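Local coordinates for protein synthesis inhibitor I (Hordeum vulgare, PDB 4FBC), which belongs to the ribosome-inactivating proteins of plants, here a barley member that holds adenosine monophosphate in a pocket of its single chain, at residues L39-H44 with E274-S279; P50-V55 with I257-E262; R63-V68 with I82-I87; A76-A81 with T144-R149; D96-E101 with G109-G114. The protein carries 3 engineered substitutions. All blocks are in the same frame, centred on the assembly; numbering follows the deposited sequence.

Contact 1 (L39-H44 with E274-S279)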
# COMPACT_ATOMS: atom_id res chain seq x y z
N LEU A 39 -4.93 -8.61 -5.52
CA LEU A 39 -4.35 -9.00 -4.22
C LEU A 39 -5.29 -9.89 -3.39
O LEU A 39 -4.85 -10.57 -2.45
CB LEU A 39 -3.98 -7.75 -3.40
CG LEU A 39 -2.76 -6.93 -3.81
CD1 LEU A 39 -2.65 -5.65 -2.97
CD2 LEU A 39 -1.50 -7.79 -3.66
N ARG A 40 -6.57 -9.88 -3.73
CA ARG A 40 -7.61 -10.40 -2.83
C ARG A 40 -7.54 -11.91 -2.65
O ARG A 40 -7.11 -12.65 -3.54
CB ARG A 40 -9.00 -10.02 -3.36
CG ARG A 40 -9.53 -11.00 -4.40
CD ARG A 40 -10.65 -10.46 -5.29
NE ARG A 40 -11.09 -11.51 -6.22
CZ ARG A 40 -10.41 -11.94 -7.29
NH1 ARG A 40 -9.23 -11.42 -7.62
NH2 ARG A 40 -10.92 -12.91 -8.05
N ASN A 41 -7.97 -12.37 -1.48
CA ASN A 41 -8.31 -13.77 -1.29
C ASN A 41 -9.74 -13.98 -1.77
O ASN A 41 -10.69 -13.56 -1.10
CB ASN A 41 -8.17 -14.13 0.19
CG ASN A 41 -8.47 -15.60 0.47
OD1 ASN A 41 -8.93 -16.32 -0.41
ND2 ASN A 41 -8.20 -16.04 1.69
N PRO A 42 -9.91 -14.67 -2.91
CA PRO A 42 -11.28 -14.78 -3.45
C PRO A 42 -12.24 -15.51 -2.50
O PRO A 42 -13.45 -15.38 -2.66
CB PRO A 42 -11.09 -15.57 -4.76
CG PRO A 42 -9.64 -15.41 -5.11
CD PRO A 42 -8.92 -15.31 -3.78
N ALA A 43 -11.69 -16.26 -1.54
CA ALA A 43 -12.49 -17.02 -0.57
C ALA A 43 -12.81 -16.25 0.71
O ALA A 43 -13.47 -16.79 1.60
CB ALA A 43 -11.78 -18.34 -0.22
N HIS A 44 -12.34 -15.02 0.81
CA HIS A 44 -12.50 -14.28 2.06
C HIS A 44 -12.72 -12.79 1.83
O HIS A 44 -11.77 -12.03 1.57
CB HIS A 44 -11.26 -14.49 2.96
CG HIS A 44 -11.41 -13.96 4.35
ND1 HIS A 44 -10.34 -13.73 5.18
CD2 HIS A 44 -12.52 -13.62 5.05
CE1 HIS A 44 -10.78 -13.27 6.34
NE2 HIS A 44 -12.09 -13.19 6.29
N GLU A 274 -5.72 -22.17 3.21
CA GLU A 274 -6.33 -23.35 2.58
C GLU A 274 -7.45 -22.92 1.63
O GLU A 274 -7.50 -23.37 0.48
CB GLU A 274 -6.86 -24.31 3.64
CG GLU A 274 -7.72 -25.42 3.08
CD GLU A 274 -8.19 -26.38 4.15
OE1 GLU A 274 -9.38 -26.76 4.14
OE2 GLU A 274 -7.35 -26.75 5.00
N LEU A 275 -8.31 -22.03 2.10
CA LEU A 275 -9.39 -21.52 1.25
C LEU A 275 -8.85 -20.71 0.06
O LEU A 275 -9.37 -20.83 -1.05
CB LEU A 275 -10.40 -20.70 2.05
CG LEU A 275 -11.08 -21.43 3.21
CD1 LEU A 275 -12.07 -20.54 3.93
CD2 LEU A 275 -11.76 -22.72 2.77
N PHE A 276 -7.82 -19.91 0.30
CA PHE A 276 -7.15 -19.15 -0.75
C PHE A 276 -6.65 -20.09 -1.84
O PHE A 276 -6.90 -19.88 -3.03
CB PHE A 276 -5.99 -18.34 -0.15
CG PHE A 276 -5.24 -17.48 -1.13
CD1 PHE A 276 -5.89 -16.50 -1.87
CD2 PHE A 276 -3.86 -17.60 -1.25
CE1 PHE A 276 -5.19 -15.70 -2.74
CE2 PHE A 276 -3.15 -16.80 -2.12
CZ PHE A 276 -3.81 -15.83 -2.87
N HIS A 277 -5.95 -21.15 -1.45
CA HIS A 277 -5.43 -22.07 -2.45
C HIS A 277 -6.53 -22.80 -3.21
O HIS A 277 -6.42 -23.03 -4.42
CB HIS A 277 -4.44 -23.05 -1.80
CG HIS A 277 -3.23 -22.38 -1.23
ND1 HIS A 277 -2.61 -22.81 -0.08
CD2 HIS A 277 -2.55 -21.29 -1.66
CE1 HIS A 277 -1.59 -22.01 0.19
NE2 HIS A 277 -1.53 -21.08 -0.75
N ALA A 278 -7.60 -23.15 -2.50
CA ALA A 278 -8.70 -23.91 -3.09
C ALA A 278 -9.46 -23.06 -4.09
O ALA A 278 -10.14 -23.58 -4.97
CB ALA A 278 -9.63 -24.41 -2.00
N SER A 279 -9.34 -21.74 -3.96
CA SER A 279 -10.04 -20.83 -4.85
C SER A 279 -9.17 -20.37 -6.02
O SER A 279 -9.59 -19.54 -6.83
CB SER A 279 -10.61 -19.64 -4.07
OG SER A 279 -9.59 -18.75 -3.68
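Asn41 and Phe276 meet where the loop 39-44 passes the last turn of helix 269-278. In both, CG stands opposite the backbone N (chi1 -178° in each), which extends the amide toward the helix and the ring toward the loop. The two flat groups are steeply inclined, their planes 76° apart, and Asn41 OD1 reaches the rim of the phenyl ring, 3.4 Å from Phe276 CD1. The same oxygen has a second task: it accepts from Ala43 N at 3.0 Å, closing an Asx turn inside a type I turn that runs from Asn41 to His44. Asparagine suits the place because its OD1 can both fold the loop and face the ring edge, while ND2 makes a weak hydrogen bond to Ala272 O. Pro42, at the second position of the turn, where its fixed phi fits, adds CD to that edge, 3.8 Å from Phe276 CD1. The small methyl of Ala43 lets the loop come close to the helix, with its CB 3.6 Å from Leu275 CB. Ser279, just past the helix end, folds its hydroxyl back onto Phe276 O (OG to O 3.0 Å), an oxygen that also accepts from Ser279 N; Ser279 OG then lies 3.5 Å from Pro42 CD. No hydrogen bond crosses between the two segments. The loop leads from helix 25-39 to strand 45-46 and pairs its backbone with Val51, while the Phe276 ring also touches Arg63, just before strand 64-70.

Contact 2 (P50-V55 with I257-E262); sequences PVLPPV and ILLFVE
The Phe260 ring carries Pro54 on one face: CG stands over the ring centre, 3.5 Å from the centroid and 13° off the normal, a CH-pi contact. Phe260 CG lies opposite its backbone N (chi1 -179°), carrying the ring under Pro54. At the ring edge lies Val51 CG1, 4.3 Å from Phe260 CD1. Proline suits this position, since its ring presents polarised C-H groups to an aromatic face and keeps the chain extended. Alongside this contact the two loops run roughly the same way and form a single beta bridge of Val51 with Leu258. Leu258 N donates to Pro50 O at 2.9 Å, and Leu258 O receives Leu52 N, also at 2.9 Å and almost straight at 175°. Beyond the bridge, where Pro53 and Pro54 have no N-H to continue the pairing, a water links the chains, donating to Pro53 O and accepting from Phe260 N. Ile257 CD1 packs 3.8 Å from Leu52 CG; Leu39 touches both residues and Trp214 touches Leu52. Pro54 and Phe260 both also touch Ala272 of helix 269-278.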
# COMPACT_ATOMS: atom_id res chain seq x y z
N PRO A 50 -12.46 -6.70 -0.05
CA PRO A 50 -11.50 -7.82 -0.15
C PRO A 50 -10.59 -7.94 1.08
O PRO A 50 -10.29 -6.94 1.74
CB PRO A 50 -10.70 -7.48 -1.41
CG PRO A 50 -10.73 -5.97 -1.49
CD PRO A 50 -12.11 -5.59 -0.95
N VAL A 51 -10.16 -9.16 1.40
CA VAL A 51 -9.21 -9.39 2.49
C VAL A 51 -8.00 -10.06 1.86
O VAL A 51 -8.15 -10.92 1.00
CB VAL A 51 -9.79 -10.32 3.58
CG1 VAL A 51 -8.79 -10.48 4.74
CG2 VAL A 51 -11.12 -9.77 4.10
N LEU A 52 -6.81 -9.64 2.27
CA LEU A 52 -5.59 -10.26 1.80
C LEU A 52 -5.53 -11.68 2.34
O LEU A 52 -6.10 -11.96 3.41
CB LEU A 52 -4.38 -9.47 2.30
CG LEU A 52 -4.12 -8.13 1.61
CD1 LEU A 52 -3.32 -7.19 2.51
CD2 LEU A 52 -3.34 -8.41 0.34
N PRO A 53 -4.86 -12.58 1.62
CA PRO A 53 -4.55 -13.87 2.24
C PRO A 53 -3.60 -13.65 3.42
O PRO A 53 -2.90 -12.62 3.45
CB PRO A 53 -3.85 -14.63 1.12
CG PRO A 53 -3.20 -13.56 0.27
CD PRO A 53 -4.13 -12.35 0.36
N PRO A 54 -3.56 -14.59 4.38
CA PRO A 54 -2.57 -14.50 5.46
C PRO A 54 -1.15 -14.50 4.92
O PRO A 54 -0.92 -14.92 3.78
CB PRO A 54 -2.80 -15.80 6.25
CG PRO A 54 -4.22 -16.18 5.97
CD PRO A 54 -4.46 -15.74 4.53
N VAL A 55 -0.21 -14.02 5.74
CA VAL A 55 1.21 -14.15 5.45
C VAL A 55 1.61 -15.62 5.58
O VAL A 55 1.22 -16.28 6.55
CB VAL A 55 2.03 -13.30 6.45
CG1 VAL A 55 3.53 -13.57 6.28
CG2 VAL A 55 1.70 -11.81 6.28
N ILE A 257 -8.64 -2.61 1.14
CA ILE A 257 -8.42 -4.06 1.27
C ILE A 257 -7.92 -4.30 2.68
O ILE A 257 -7.12 -3.53 3.18
CB ILE A 257 -7.46 -4.62 0.17
CG1 ILE A 257 -7.30 -6.15 0.32
CG2 ILE A 257 -6.10 -3.89 0.17
CD1 ILE A 257 -6.61 -6.81 -0.91
N LEU A 258 -8.43 -5.35 3.33
CA LEU A 258 -8.10 -5.60 4.74
C LEU A 258 -6.81 -6.42 4.84
O LEU A 258 -6.59 -7.31 4.04
CB LEU A 258 -9.23 -6.38 5.44
CG LEU A 258 -10.51 -5.66 5.87
CD1 LEU A 258 -11.37 -5.28 4.65
CD2 LEU A 258 -11.33 -6.50 6.85
N LEU A 259 -5.98 -6.10 5.82
CA LEU A 259 -4.89 -7.00 6.22
C LEU A 259 -5.52 -8.22 6.88
O LEU A 259 -6.47 -8.09 7.65
CB LEU A 259 -3.98 -6.30 7.23
CG LEU A 259 -2.81 -7.11 7.81
CD1 LEU A 259 -1.80 -7.40 6.73
CD2 LEU A 259 -2.16 -6.31 8.95
N PHE A 260 -5.02 -9.41 6.58
CA PHE A 260 -5.53 -10.56 7.29
C PHE A 260 -5.12 -10.49 8.77
O PHE A 260 -3.95 -10.26 9.09
CB PHE A 260 -5.07 -11.88 6.68
CG PHE A 260 -5.62 -13.07 7.40
CD1 PHE A 260 -6.92 -13.49 7.16
CD2 PHE A 260 -4.86 -13.72 8.36
CE1 PHE A 260 -7.45 -14.58 7.85
CE2 PHE A 260 -5.39 -14.80 9.05
CZ PHE A 260 -6.67 -15.23 8.80
N VAL A 261 -6.08 -10.69 9.65
CA VAL A 261 -5.81 -10.79 11.08
C VAL A 261 -6.54 -11.99 11.67
O VAL A 261 -7.72 -12.23 11.37
CB VAL A 261 -6.27 -9.53 11.83
CG1 VAL A 261 -5.82 -9.61 13.30
CG2 VAL A 261 -5.73 -8.27 11.19
N GLU A 262 -5.84 -12.76 12.49
CA GLU A 262 -6.51 -13.82 13.24
C GLU A 262 -7.25 -13.21 14.40
O GLU A 262 -6.63 -12.67 15.32
CB GLU A 262 -5.48 -14.82 13.78
CG GLU A 262 -4.81 -15.66 12.72
CD GLU A 262 -3.95 -16.76 13.31
OE1 GLU A 262 -3.03 -16.44 14.10
OE2 GLU A 262 -4.19 -17.94 12.99
O HOH W 1 -2.46 -10.48 5.04

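Contact 3 (R63-V68 with I82-I87)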
# COMPACT_ATOMS: atom_id res chain seq x y z
N ARG A 63 5.98 -13.69 -1.84
CA ARG A 63 4.88 -13.26 -2.71
C ARG A 63 4.96 -11.75 -2.93
O ARG A 63 4.82 -10.97 -1.98
CB ARG A 63 3.53 -13.66 -2.10
CG ARG A 63 3.31 -15.16 -1.98
CD ARG A 63 1.93 -15.50 -1.46
NE ARG A 63 0.89 -15.05 -2.39
CZ ARG A 63 0.11 -14.00 -2.17
NH1 ARG A 63 0.23 -13.31 -1.04
NH2 ARG A 63 -0.80 -13.64 -3.07
N TRP A 64 5.20 -11.35 -4.18
CA TRP A 64 5.45 -9.94 -4.53
C TRP A 64 4.63 -9.51 -5.73
O TRP A 64 4.24 -10.34 -6.55
CB TRP A 64 6.94 -9.75 -4.87
CG TRP A 64 7.84 -10.02 -3.69
CD1 TRP A 64 8.29 -11.24 -3.26
CD2 TRP A 64 8.38 -9.05 -2.79
NE1 TRP A 64 9.08 -11.08 -2.15
CE2 TRP A 64 9.16 -9.75 -1.84
CE3 TRP A 64 8.30 -7.66 -2.70
CZ2 TRP A 64 9.83 -9.10 -0.80
CZ3 TRP A 64 8.97 -7.01 -1.67
CH2 TRP A 64 9.73 -7.73 -0.74
N PHE A 65 4.35 -8.21 -5.83
CA PHE A 65 3.86 -7.64 -7.09
C PHE A 65 4.67 -6.40 -7.44
O PHE A 65 5.40 -5.87 -6.59
CB PHE A 65 2.34 -7.36 -7.08
CG PHE A 65 1.90 -6.24 -6.18
CD1 PHE A 65 1.73 -6.45 -4.81
CD2 PHE A 65 1.58 -4.99 -6.70
CE1 PHE A 65 1.29 -5.43 -3.97
CE2 PHE A 65 1.13 -3.95 -5.87
CZ PHE A 65 0.99 -4.17 -4.50
N HIS A 66 4.58 -5.96 -8.69
CA HIS A 66 5.22 -4.73 -9.13
C HIS A 66 4.20 -3.64 -9.44
O HIS A 66 3.10 -3.92 -9.92
CB HIS A 66 6.09 -4.96 -10.37
CG HIS A 66 7.35 -5.71 -10.08
ND1 HIS A 66 8.27 -6.01 -11.07
CD2 HIS A 66 7.84 -6.23 -8.93
CE1 HIS A 66 9.27 -6.69 -10.53
NE2 HIS A 66 9.03 -6.83 -9.24
N VAL A 67 4.58 -2.41 -9.14
CA VAL A 67 3.87 -1.25 -9.63
C VAL A 67 4.83 -0.48 -10.52
O VAL A 67 5.97 -0.20 -10.13
CB VAL A 67 3.35 -0.37 -8.49
CG1 VAL A 67 2.92 1.01 -9.01
CG2 VAL A 67 2.18 -1.06 -7.80
N VAL A 68 4.38 -0.16 -11.73
CA VAL A 68 5.19 0.65 -12.63
C VAL A 68 4.57 2.02 -12.81
O VAL A 68 3.40 2.13 -13.21
CB VAL A 68 5.36 -0.03 -13.99
CG1 VAL A 68 6.08 0.89 -14.96
CG2 VAL A 68 6.14 -1.33 -13.83
N ILE A 82 6.65 -4.58 -4.20
CA ILE A 82 5.76 -4.50 -3.04
C ILE A 82 5.29 -5.90 -2.65
O ILE A 82 4.97 -6.72 -3.50
CB ILE A 82 4.53 -3.60 -3.37
CG1 ILE A 82 4.98 -2.20 -3.80
CG2 ILE A 82 3.61 -3.50 -2.16
CD1 ILE A 82 3.85 -1.33 -4.41
N ARG A 83 5.26 -6.19 -1.35
CA ARG A 83 4.82 -7.50 -0.89
C ARG A 83 3.33 -7.70 -1.17
O ARG A 83 2.54 -6.77 -0.98
CB ARG A 83 5.10 -7.67 0.60
CG ARG A 83 6.59 -7.81 0.90
CD ARG A 83 6.87 -7.91 2.39
NE ARG A 83 6.12 -8.99 3.03
CZ ARG A 83 6.34 -9.43 4.27
NH1 ARG A 83 7.29 -8.87 5.01
NH2 ARG A 83 5.61 -10.42 4.76
N ALA A 84 2.95 -8.89 -1.63
CA ALA A 84 1.55 -9.18 -1.95
C ALA A 84 0.76 -9.69 -0.75
O ALA A 84 -0.43 -9.99 -0.88
CB ALA A 84 1.45 -10.16 -3.12
N ASP A 85 1.41 -9.80 0.41
CA ASP A 85 0.73 -10.26 1.62
C ASP A 85 0.38 -9.13 2.58
O ASP A 85 -0.64 -9.19 3.25
CB ASP A 85 1.52 -11.38 2.33
CG ASP A 85 3.00 -11.06 2.50
OD1 ASP A 85 3.41 -9.90 2.28
OD2 ASP A 85 3.76 -11.98 2.88
N ASN A 86 1.22 -8.10 2.63
CA ASN A 86 0.95 -6.96 3.50
C ASN A 86 1.12 -5.58 2.84
O ASN A 86 1.01 -4.56 3.51
CB ASN A 86 1.79 -7.04 4.79
CG ASN A 86 3.28 -7.00 4.53
OD1 ASN A 86 3.71 -6.71 3.42
ND2 ASN A 86 4.08 -7.28 5.57
N ILE A 87 1.38 -5.58 1.53
CA ILE A 87 1.53 -4.35 0.74
C ILE A 87 2.67 -3.44 1.22
O ILE A 87 2.62 -2.21 1.08
CB ILE A 87 0.18 -3.59 0.60
CG1 ILE A 87 -0.99 -4.58 0.50
CG2 ILE A 87 0.20 -2.65 -0.63
CD1 ILE A 87 -2.39 -3.90 0.46
O HOH W 2 -2.22 -11.30 -2.37
O HOH W 3 5.60 -11.92 0.56
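The first torsions of Phe65 and Ile82 bring the ring and the branched chain together. In Phe65, CG sits between the backbone N and the carbonyl carbon (chi1 70°), which swings the ring over its antiparallel neighbour; in Ile82, CG2 lies opposite the backbone N and rests 3.5 Å from Phe65 CE1. Ile82 CB stands over one face of the ring, off-centre, a CH-pi contact, while Ala84 CA and Arg83 O lie at the ring's edge. Between the backbones Phe65 and Ile82 form a hydrogen-bonded pair, with Phe65 N 2.8 Å from Ile82 O and Ile82 N 3.0 Å from Phe65 O. Trp64 and Arg83, the adjacent non-hydrogen-bonded pair, make a second CH-pi contact: Arg83 CG lies 3.7 Å from the centroid of the indole six-membered ring. Arginine serves well here, its CG resting over that ring while NE and NH2 grip Asp85 side-on in a salt bridge (Arg83 NE to Asp85 OD1 3.0 Å). Where the strand gives way to a turn, Ala84 N donates to Arg63 O at 2.8 Å, and the small Ala84 leaves room for the Arg63 guanidinium, whose NH2 forms a salt bridge with the C-terminal carboxylate of Lys282. A water joins Arg63 NH2 to Ala84 O. This end of the hairpin of strands 64-70 and 78-83 packs Phe65 and Ala84 on Leu39 of helix 25-39, whereas Ile82 and Ile87 lean on helix 157-179, Ile87 also lining the AMP pocket.

Contact 4 (A76-A81 with T144-R149); sequences AGLTLA and TALHGR
Strand 78-83, an inner strand of the six-stranded mixed sheet, is met near its start by the C-terminal end of helix 136-147, an alpha/beta packing contact outside the ligand pocket. His147 supplies most of it. Its CG lies opposite the backbone N (chi1 -161°), and this sends the imidazole across the chain from Ala76 to Leu78. Leu78 N lies over one face of the ring, toward the rim, and Leu78 CA is 3.7 Å from His147 CD2. On the far side of the ring from its attachment, His147 CE1 comes within 3.3 Å of Ala76 O; NE2 is 3.2 Å from Gly77 O, but the angle is too poor for a hydrogen bond. A flat, partly exposed imidazole fits this boundary, where it can lie along backbone. Deeper in, the contact is purely aliphatic: Leu78 CD2 packs 3.9 Å from Leu146 CB, two branched chains crossing at a slant. Both leucines also touch Phe92 of strand 89-93 and Leu170 of helix 157-179, joining helix 136-147 to the sheet and to helix 157-179.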
# COMPACT_ATOMS: atom_id res chain seq x y z
N ALA A 76 9.91 4.94 -19.96
CA ALA A 76 10.24 3.80 -19.11
C ALA A 76 9.77 4.11 -17.69
O ALA A 76 9.99 5.21 -17.18
CB ALA A 76 11.74 3.52 -19.13
N GLY A 77 9.13 3.14 -17.06
CA GLY A 77 8.56 3.37 -15.75
C GLY A 77 9.52 3.10 -14.60
O GLY A 77 10.48 2.35 -14.75
N LEU A 78 9.26 3.75 -13.47
CA LEU A 78 9.90 3.40 -12.21
C LEU A 78 9.19 2.18 -11.66
O LEU A 78 7.96 2.19 -11.50
CB LEU A 78 9.80 4.55 -11.21
CG LEU A 78 10.14 4.22 -9.76
CD1 LEU A 78 11.63 3.93 -9.60
CD2 LEU A 78 9.71 5.34 -8.82
N THR A 79 9.94 1.11 -11.38
CA THR A 79 9.31 -0.12 -10.90
C THR A 79 9.45 -0.22 -9.39
O THR A 79 10.54 -0.04 -8.84
CB THR A 79 9.89 -1.39 -11.56
OG1 THR A 79 9.81 -1.26 -12.99
CG2 THR A 79 9.12 -2.64 -11.14
N LEU A 80 8.33 -0.47 -8.72
CA LEU A 80 8.30 -0.66 -7.28
C LEU A 80 8.07 -2.13 -6.97
O LEU A 80 7.22 -2.76 -7.59
CB LEU A 80 7.14 0.14 -6.67
CG LEU A 80 7.07 1.62 -7.05
CD1 LEU A 80 5.92 2.30 -6.29
CD2 LEU A 80 8.39 2.30 -6.74
N ALA A 81 8.81 -2.67 -6.01
CA ALA A 81 8.59 -4.03 -5.54
C ALA A 81 7.84 -4.00 -4.21
O ALA A 81 8.34 -3.46 -3.22
CB ALA A 81 9.92 -4.77 -5.39
N THR A 144 10.46 10.91 -10.69
CA THR A 144 11.70 11.44 -11.26
C THR A 144 12.91 11.24 -10.34
O THR A 144 13.97 10.83 -10.79
CB THR A 144 11.56 12.94 -11.60
OG1 THR A 144 10.53 13.11 -12.58
CG2 THR A 144 12.87 13.49 -12.14
N ALA A 145 12.73 11.54 -9.06
CA ALA A 145 13.84 11.50 -8.10
C ALA A 145 14.37 10.09 -7.89
O ALA A 145 15.59 9.87 -7.85
CB ALA A 145 13.41 12.10 -6.77
N LEU A 146 13.45 9.13 -7.76
CA LEU A 146 13.84 7.74 -7.52
C LEU A 146 14.31 7.05 -8.81
O LEU A 146 15.25 6.26 -8.79
CB LEU A 146 12.69 6.95 -6.88
CG LEU A 146 12.17 7.45 -5.52
CD1 LEU A 146 11.16 6.49 -4.91
CD2 LEU A 146 13.31 7.70 -4.54
N HIS A 147 13.65 7.36 -9.92
CA HIS A 147 14.00 6.71 -11.19
C HIS A 147 15.38 7.16 -11.69
O HIS A 147 16.05 6.42 -12.41
CB HIS A 147 12.95 7.02 -12.25
CG HIS A 147 12.97 6.07 -13.41
ND1 HIS A 147 12.81 6.50 -14.71
CD2 HIS A 147 13.09 4.73 -13.47
CE1 HIS A 147 12.84 5.46 -15.52
NE2 HIS A 147 13.01 4.37 -14.79
N GLY A 148 15.78 8.37 -11.31
CA GLY A 148 17.03 8.94 -11.79
C GLY A 148 18.25 8.62 -10.94
O GLY A 148 19.38 8.96 -11.30
N ARG A 149 18.02 7.96 -9.81
CA ARG A 149 19.10 7.54 -8.92
C ARG A 149 20.07 6.60 -9.66
O ARG A 149 19.64 5.69 -10.36
CB ARG A 149 18.50 6.84 -7.69
CG ARG A 149 19.44 6.72 -6.51
CD ARG A 149 18.74 6.10 -5.30
NE ARG A 149 19.67 5.97 -4.18
CZ ARG A 149 19.88 6.92 -3.28
NH1 ARG A 149 19.23 8.07 -3.37
NH2 ARG A 149 20.74 6.72 -2.29

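Contact 5 (D96-E101 with G109-G114); sequences DGTWWE and GATYVG
Strands 99-101 and 111-112 form the parallel pair at one margin of the protein's mixed beta-sheet, with 111-112 outermost. Three backbone hydrogen bonds stitch them: Thr111 N to Trp99 O at 2.8 Å, Glu101 N to Thr111 O at 3.0 Å, and Val113 N to Glu101 O at 3.0 Å. Trp100 and Thr111 lie side by side on one face, pointing the same way, and Thr111 CG2 reaches within 3.6 Å of Trp100 CZ3. Beta-branched threonine suits an extended strand, and here its methyl packs alongside Trp100 CZ3 and CE3. Within its own segment Trp100 receives Thr98 CG2 over one face, toward the rim; its NE1 donates to Ser94, and Arg149 makes a cation-pi contact with the indole. Before the strand, Asp96 OD1 accepts from Thr98 N at 3.2 Å in an Asx turn, with Gly97 at positive phi between them. Glu101 projects to the other face. Its carboxylate is buried yet satisfied, OE1 by Ile107 N and OE2 by Gly105 N, so the carboxylate is bonded to the loop between the two strands. The rest of its chain is extended beyond CG, and the small Ala110 leaves room for it, with Ala110 CB 3.7 Å from Glu101 CD.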
# COMPACT_ATOMS: atom_id res chain seq x y z
N ASP A 96 19.07 2.97 -14.44
CA ASP A 96 20.30 2.26 -14.77
C ASP A 96 20.21 0.77 -14.42
O ASP A 96 21.19 0.03 -14.56
CB ASP A 96 21.52 2.90 -14.09
CG ASP A 96 21.49 2.75 -12.58
OD1 ASP A 96 20.43 2.45 -12.00
OD2 ASP A 96 22.56 2.93 -11.95
N GLY A 97 19.05 0.35 -13.94
CA GLY A 97 18.81 -1.06 -13.65
C GLY A 97 19.06 -1.46 -12.20
O GLY A 97 18.87 -2.62 -11.84
N THR A 98 19.48 -0.51 -11.38
CA THR A 98 19.80 -0.80 -9.98
C THR A 98 18.53 -0.97 -9.14
O THR A 98 17.68 -0.08 -9.10
CB THR A 98 20.65 0.32 -9.35
OG1 THR A 98 21.88 0.47 -10.08
CG2 THR A 98 20.98 -0.01 -7.91
N TRP A 99 18.42 -2.11 -8.46
CA TRP A 99 17.39 -2.29 -7.44
C TRP A 99 17.86 -1.70 -6.11
O TRP A 99 18.94 -2.04 -5.60
CB TRP A 99 17.06 -3.78 -7.25
CG TRP A 99 16.02 -4.30 -8.22
CD1 TRP A 99 16.24 -5.09 -9.30
CD2 TRP A 99 14.61 -4.05 -8.17
NE1 TRP A 99 15.04 -5.36 -9.94
CE2 TRP A 99 14.03 -4.73 -9.27
CE3 TRP A 99 13.78 -3.32 -7.32
CZ2 TRP A 99 12.65 -4.70 -9.52
CZ3 TRP A 99 12.42 -3.28 -7.58
CH2 TRP A 99 11.87 -3.98 -8.67
N TRP A 100 17.06 -0.78 -5.58
CA TRP A 100 17.31 -0.18 -4.28
C TRP A 100 16.36 -0.80 -3.28
O TRP A 100 15.20 -1.07 -3.60
CB TRP A 100 17.10 1.34 -4.35
CG TRP A 100 17.98 1.99 -5.37
CD1 TRP A 100 17.71 2.19 -6.69
CD2 TRP A 100 19.29 2.52 -5.14
NE1 TRP A 100 18.77 2.83 -7.30
CE2 TRP A 100 19.75 3.03 -6.37
CE3 TRP A 100 20.12 2.61 -4.02
CZ2 TRP A 100 21.01 3.63 -6.50
CZ3 TRP A 100 21.36 3.21 -4.15
CH2 TRP A 100 21.79 3.71 -5.38
N GLU A 101 16.84 -1.05 -2.07
CA GLU A 101 16.01 -1.65 -1.04
C GLU A 101 15.91 -0.77 0.21
O GLU A 101 16.79 0.05 0.48
CB GLU A 101 16.51 -3.04 -0.67
CG GLU A 101 17.91 -3.05 -0.10
CD GLU A 101 18.42 -4.46 0.15
OE1 GLU A 101 17.60 -5.42 0.08
OE2 GLU A 101 19.62 -4.61 0.44
N GLY A 109 20.82 -8.97 -4.39
CA GLY A 109 21.50 -8.13 -5.37
C GLY A 109 21.21 -6.64 -5.25
O GLY A 109 21.79 -5.83 -5.96
N ALA A 110 20.30 -6.29 -4.35
CA ALA A 110 19.87 -4.90 -4.20
C ALA A 110 20.86 -4.04 -3.43
O ALA A 110 21.71 -4.55 -2.69
CB ALA A 110 18.49 -4.85 -3.55
N THR A 111 20.74 -2.73 -3.59
CA THR A 111 21.60 -1.77 -2.89
C THR A 111 20.76 -1.00 -1.88
O THR A 111 19.75 -0.40 -2.23
CB THR A 111 22.23 -0.79 -3.90
OG1 THR A 111 23.03 -1.52 -4.84
CG2 THR A 111 23.11 0.25 -3.19
N TYR A 112 21.17 -1.02 -0.61
CA TYR A 112 20.42 -0.32 0.43
C TYR A 112 20.43 1.18 0.19
O TYR A 112 21.49 1.78 -0.04
CB TYR A 112 20.98 -0.65 1.82
CG TYR A 112 20.23 -0.00 2.96
CD1 TYR A 112 18.86 -0.20 3.13
CD2 TYR A 112 20.89 0.80 3.89
CE1 TYR A 112 18.17 0.39 4.16
CE2 TYR A 112 20.21 1.40 4.94
CZ TYR A 112 18.84 1.19 5.07
OH TYR A 112 18.15 1.77 6.11
N VAL A 113 19.24 1.80 0.22
CA VAL A 113 19.11 3.21 -0.13
C VAL A 113 19.62 4.18 0.95
O VAL A 113 19.87 5.37 0.67
CB VAL A 113 17.65 3.55 -0.52
CG1 VAL A 113 16.76 3.59 0.71
CG2 VAL A 113 17.59 4.88 -1.27
N GLY A 114 19.79 3.69 2.17
CA GLY A 114 20.31 4.52 3.25
C GLY A 114 19.34 4.80 4.38
O GLY A 114 19.72 5.38 5.41

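In the fold
Contacts 2 and 3 are buried, whereas contacts 1, 4 and 5 are only partly so and lie farther from the chain's centre. Contacts 1 and 2 share one corner: Asn41 N probably bonds to Val51 O, and contact 2 is nested within the chain loop that contact 1 closes. Leu39 and Leu52 carry this corner onto contact 3. Contacts 3 and 4 use strand 78-83 at its two ends, and contact 5 lies at the margin of the same sheet, reached from contact 4 through Arg149. Contacts 3 and 5 combine backbone strand pairing with side-chain packing, and a single bridge joins contact 2, while contacts 1 and 4, helix ends against loop or strand, rest on packing alone.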